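Side-chain contacts in cryptic loci regulator 2 (Schizosaccharomyces pombe 972h-, PDB 5IKJ), which is required for histone deacetylation, nucleosome positioning and transcriptional silencing at fission yeast heterochromatin, in connection with the SHREC repressor complex: residues T136-F139 / E140-Y143; F353-E356 / N357-I360. All blocks are in the same frame, centred on the assembly; numbering follows the deposited sequence.

Contact 1: T136-F139 / E140-Y143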
loop_
_atom_site.group_PDB
_atom_site.type_symbol
_atom_site.label_atom_id
_atom_site.label_comp_id
_atom_site.label_asym_id
_atom_site.label_seq_id
_atom_site.Cartn_x
_atom_site.Cartn_y
_atom_site.Cartn_z
ATOM N N THR A 136 -4.206 -8.577 -21.929
ATOM C CA THR A 136 -4.890 -9.457 -20.993
ATOM C C THR A 136 -4.315 -9.285 -19.591
ATOM O O THR A 136 -3.120 -9.030 -19.410
ATOM C CB THR A 136 -4.771 -10.920 -21.431
ATOM O OG1 THR A 136 -5.346 -11.768 -20.430
ATOM C CG2 THR A 136 -3.312 -11.316 -21.647
ATOM N N ASP A 137 -5.182 -9.424 -18.589
ATOM C CA ASP A 137 -4.795 -9.249 -17.196
ATOM C C ASP A 137 -4.442 -10.559 -16.504
ATOM O O ASP A 137 -4.119 -10.548 -15.312
ATOM C CB ASP A 137 -5.914 -8.542 -16.420
ATOM C CG ASP A 137 -7.262 -9.214 -16.596
ATOM O OD1 ASP A 137 -7.291 -10.413 -16.941
ATOM O OD2 ASP A 137 -8.293 -8.540 -16.386
ATOM N N SER A 138 -4.495 -11.683 -17.216
ATOM C CA SER A 138 -4.063 -12.969 -16.673
ATOM C C SER A 138 -2.564 -13.082 -16.913
ATOM O O SER A 138 -2.121 -13.422 -18.012
ATOM C CB SER A 138 -4.826 -14.118 -17.321
ATOM O OG SER A 138 -4.560 -14.186 -18.712
ATOM N N PHE A 139 -1.776 -12.794 -15.875
ATOM C CA PHE A 139 -0.332 -12.698 -16.039
ATOM C C PHE A 139 0.342 -14.055 -16.183
ATOM O O PHE A 139 1.542 -14.099 -16.474
ATOM C CB PHE A 139 0.268 -11.931 -14.862
ATOM C CG PHE A 139 -0.403 -10.615 -14.602
ATOM C CD1 PHE A 139 -0.381 -9.613 -15.558
ATOM C CD2 PHE A 139 -1.062 -10.381 -13.408
ATOM C CE1 PHE A 139 -1.003 -8.401 -15.326
ATOM C CE2 PHE A 139 -1.684 -9.169 -13.169
ATOM C CZ PHE A 139 -1.654 -8.179 -14.129
ATOM N N GLU A 140 -0.392 -15.154 -15.998
ATOM C CA GLU A 140 0.180 -16.478 -16.217
ATOM C C GLU A 140 0.569 -16.716 -17.670
ATOM O O GLU A 140 1.285 -17.685 -17.947
ATOM C CB GLU A 140 -0.804 -17.559 -15.762
ATOM C CG GLU A 140 -1.051 -17.581 -14.260
ATOM C CD GLU A 140 -1.601 -18.909 -13.775
ATOM O OE1 GLU A 140 -2.484 -19.474 -14.454
ATOM O OE2 GLU A 140 -1.142 -19.394 -12.718
ATOM N N ASN A 141 0.126 -15.864 -18.595
ATOM C CA ASN A 141 0.439 -16.029 -20.008
ATOM C C ASN A 141 1.669 -15.248 -20.449
ATOM O O ASN A 141 2.259 -15.586 -21.482
ATOM C CB ASN A 141 -0.754 -15.596 -20.866
ATOM C CG ASN A 141 -1.771 -16.702 -21.051
ATOM O OD1 ASN A 141 -1.979 -17.528 -20.162
ATOM N ND2 ASN A 141 -2.406 -16.729 -22.216
ATOM N N TYR A 142 2.069 -14.222 -19.703
ATOM C CA TYR A 142 3.214 -13.416 -20.097
ATOM C C TYR A 142 4.477 -14.271 -20.136
ATOM O O TYR A 142 4.589 -15.296 -19.461
ATOM C CB TYR A 142 3.409 -12.242 -19.136
ATOM C CG TYR A 142 2.348 -11.166 -19.233
ATOM C CD1 TYR A 142 1.007 -11.463 -19.037
ATOM C CD2 TYR A 142 2.692 -9.846 -19.502
ATOM C CE1 TYR A 142 0.038 -10.482 -19.114
ATOM C CE2 TYR A 142 1.728 -8.857 -19.581
ATOM C CZ TYR A 142 0.402 -9.183 -19.387
ATOM O OH TYR A 142 -0.563 -8.207 -19.465
ATOM N N TYR A 143 5.438 -13.832 -20.943
ATOM C CA TYR A 143 6.687 -14.562 -21.093
ATOM C C TYR A 143 7.729 -13.628 -21.687
ATOM O O TYR A 143 7.398 -12.692 -22.420
ATOM C CB TYR A 143 6.511 -15.798 -21.981
ATOM C CG TYR A 143 6.426 -15.484 -23.456
ATOM C CD1 TYR A 143 5.219 -15.128 -24.043
ATOM C CD2 TYR A 143 7.554 -15.547 -24.263
ATOM C CE1 TYR A 143 5.138 -14.842 -25.393
ATOM C CE2 TYR A 143 7.484 -15.262 -25.611
ATOM C CZ TYR A 143 6.274 -14.911 -26.173
ATOM O OH TYR A 143 6.204 -14.627 -27.518
#
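Phe139 and Tyr142 lie side by side and point the same way, with ring centroids 5.5 Å apart and planes inclined at 58°. That oblique angle is neither a stack nor a T-shaped pair. Tyr142 CE1 comes up to the edge of the Phe139 ring, near its plane, with Phe139 CD1 to Tyr142 CE1 at 3.7 Å. Further back, Tyr142 CD1 rests on the backbone at Phe139 CA, 3.5 Å away. Both side chains set CG beside their own backbone N (chi1 -70° for Tyr142), and this shared rotamer, together with the turn of the backbone between them, leaves the two rings pointing the same way.

The tyrosine reaches back past Phe139 to the start of the segment. Its hydroxyl donates to Thr136 O over 2.7 Å, arriving nearly along the C=O axis (169° at the oxygen), and Thr136 O sits in the plane of the tyrosine ring at its edge. The buried phenol is thus given an acceptor, and the ring's position is fixed from its far end. The phenylalanine has a different polar neighbour: Asp137 O stands 3.4 Å above the Phe139 ring plane, over its centre.

Two successive type I turns supply the backbone frame. Tyr142 N donates to Phe139 O at 3.3 Å, while the preceding bond, Asn141 N to Ser138 O, is weak. Thr136 OG1 and Ser138 OG share a hydrogen bond of 3.1 Å on the opening bend.

This turn links strand 133-135 to strand 143-144. Phe139 and Tyr142 both pack on Ala64 of helix 50-67. Tyr142 also touches Pro13 and, on strand 14-17, Ile15; Tyr143 makes backbone hydrogen bonds with both.

Contact 2: F353-E356 / N357-I360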
loop_
_atom_site.group_PDB
_atom_site.type_symbol
_atom_site.label_atom_id
_atom_site.label_comp_id
_atom_site.label_asym_id
_atom_site.label_seq_id
_atom_site.Cartn_x
_atom_site.Cartn_y
_atom_site.Cartn_z
ATOM N N PHE A 353 -0.880 0.540 -20.259
ATOM C CA PHE A 353 -1.400 -0.810 -20.430
ATOM C C PHE A 353 -2.778 -0.903 -19.789
ATOM O O PHE A 353 -2.964 -0.476 -18.644
ATOM C CB PHE A 353 -0.457 -1.840 -19.805
ATOM C CG PHE A 353 0.963 -1.743 -20.291
ATOM C CD1 PHE A 353 1.325 -2.248 -21.529
ATOM C CD2 PHE A 353 1.939 -1.157 -19.502
ATOM C CE1 PHE A 353 2.632 -2.163 -21.974
ATOM C CE2 PHE A 353 3.248 -1.070 -19.941
ATOM C CZ PHE A 353 3.595 -1.574 -21.178
ATOM N N HIS A 354 -3.737 -1.459 -20.527
ATOM C CA HIS A 354 -5.107 -1.595 -20.056
ATOM C C HIS A 354 -5.600 -3.011 -20.319
ATOM O O HIS A 354 -4.986 -3.782 -21.061
ATOM C CB HIS A 354 -6.035 -0.578 -20.736
ATOM C CG HIS A 354 -5.630 0.847 -20.524
ATOM N ND1 HIS A 354 -4.452 1.367 -21.014
ATOM C CD2 HIS A 354 -6.247 1.862 -19.873
ATOM C CE1 HIS A 354 -4.359 2.640 -20.674
ATOM N NE2 HIS A 354 -5.436 2.966 -19.981
ATOM N N ASP A 355 -6.729 -3.345 -19.699
ATOM C CA ASP A 355 -7.330 -4.658 -19.884
ATOM C C ASP A 355 -7.963 -4.751 -21.267
ATOM O O ASP A 355 -8.794 -3.915 -21.639
ATOM C CB ASP A 355 -8.379 -4.915 -18.803
ATOM C CG ASP A 355 -8.695 -6.388 -18.632
ATOM O OD1 ASP A 355 -7.767 -7.215 -18.747
ATOM O OD2 ASP A 355 -9.873 -6.718 -18.380
ATOM N N GLU A 356 -7.573 -5.774 -22.032
ATOM C CA GLU A 356 -8.025 -5.870 -23.416
ATOM C C GLU A 356 -9.516 -6.170 -23.510
ATOM O O GLU A 356 -10.161 -5.782 -24.491
ATOM C CB GLU A 356 -7.223 -6.939 -24.162
ATOM C CG GLU A 356 -7.500 -8.371 -23.725
ATOM C CD GLU A 356 -6.731 -9.385 -24.549
ATOM O OE1 GLU A 356 -5.969 -8.969 -25.447
ATOM O OE2 GLU A 356 -6.890 -10.599 -24.303
ATOM N N ASN A 357 -10.081 -6.853 -22.514
ATOM C CA ASN A 357 -11.488 -7.229 -22.555
ATOM C C ASN A 357 -12.401 -6.236 -21.849
ATOM O O ASN A 357 -13.618 -6.280 -22.065
ATOM C CB ASN A 357 -11.686 -8.616 -21.934
ATOM C CG ASN A 357 -11.169 -9.733 -22.823
ATOM O OD1 ASN A 357 -10.816 -9.508 -23.980
ATOM N ND2 ASN A 357 -11.139 -10.947 -22.288
ATOM N N TYR A 358 -11.855 -5.347 -21.015
ATOM C CA TYR A 358 -12.679 -4.402 -20.274
ATOM C C TYR A 358 -12.077 -3.007 -20.169
ATOM O O TYR A 358 -12.736 -2.115 -19.627
ATOM C CB TYR A 358 -12.956 -4.937 -18.858
ATOM C CG TYR A 358 -13.939 -6.086 -18.821
ATOM C CD1 TYR A 358 -13.539 -7.381 -19.128
ATOM C CD2 TYR A 358 -15.267 -5.877 -18.476
ATOM C CE1 TYR A 358 -14.434 -8.432 -19.096
ATOM C CE2 TYR A 358 -16.167 -6.921 -18.439
ATOM C CZ TYR A 358 -15.747 -8.198 -18.751
ATOM O OH TYR A 358 -16.642 -9.243 -18.716
ATOM N N SER A 359 -10.857 -2.788 -20.658
ATOM C CA SER A 359 -10.232 -1.466 -20.654
ATOM C C SER A 359 -9.982 -0.955 -19.236
ATOM O O SER A 359 -9.938 0.255 -19.000
ATOM C CB SER A 359 -11.072 -0.455 -21.441
ATOM O OG SER A 359 -11.158 -0.821 -22.806
ATOM N N ILE A 360 -9.823 -1.865 -18.282
ATOM C CA ILE A 360 -9.411 -1.465 -16.931
ATOM C C ILE A 360 -7.936 -1.080 -16.960
ATOM O O ILE A 360 -7.129 -1.798 -17.580
ATOM C CB ILE A 360 -9.666 -2.604 -15.939
ATOM C CG1 ILE A 360 -11.156 -2.950 -15.885
ATOM C CG2 ILE A 360 -9.182 -2.226 -14.540
ATOM C CD1 ILE A 360 -11.448 -4.275 -15.216
#
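Asp355, Asn357 and Ile360 bury the most surface in this turn, where the chain leaves strand 353-355 and folds back on itself. The end-to-end directions of 353-356 and 357-360 differ by 144°. A single bond between Asp355 and Ile360 closes the loop: Asp355 N donates to Ile360 O at 2.7 Å. Beside it, the two CB atoms of Asp355 and Ile360 meet at 3.9 Å.

Asp355 O is bonded instead to Ser359 N, at 2.5 Å, and takes a weak bond from Tyr358 N. The four residues between Asp355 and Ile360 are helical at Glu356 and Asn357; Tyr358 has a more negative phi with psi still near zero, a bridging conformation, and Ser359 is left-handed. This is the backbone pattern of the four-residue hairpin loop that opens with a type I turn.

The Asp355 carboxylate extends alongside Tyr358, its CG opposite the backbone N (chi1 -160°), which places Asp355 OD2 3.6 Å from Tyr358 CB. Carboxylate and phenol planes are only 14° apart.

Asn357 lies beside Glu356, both pointing the same way. The touch is made by the aliphatic part of the glutamate: Glu356 CG is 3.2 Å from Asn357 N and 3.5 Å from Asn357 OD1, and the amide and carboxylate planes are moderately inclined.

The chemistry is therefore mostly main-chain hydrogen bonding, with Asp355 serving as donor and acceptor at the neck of the loop while the side chains add van der Waals contact. The buried Asp355 carboxylate also lies close to that of Asp137. Lys83, which forms a salt bridge with Asp137 and touches Asp355, probably eases the crowding of negative charge; a proton shared between the two acids is another possibility.

Overall arrangement
Contacts 1 and 2 are both local turns, with centres 13 Å apart, and each adjoins one strand of the same parallel pair: contact 1 comes directly after strand 133-135, and contact 2 begins on strand 353-355. Contact 1 is a surface turn whose one buried residue is aromatic, and it adds ring packing and a phenol bond to its turn bonds. Contact 2 is partly buried, with its strand residues covered and most of its loop exposed, and main-chain bonds dominate. The two meet directly: the carboxylates approach closely, Asp137 OD2 to Asp355 OD1 at 2.8 Å, while Thr136 CB packs 3.6 Å from Glu356 OE2.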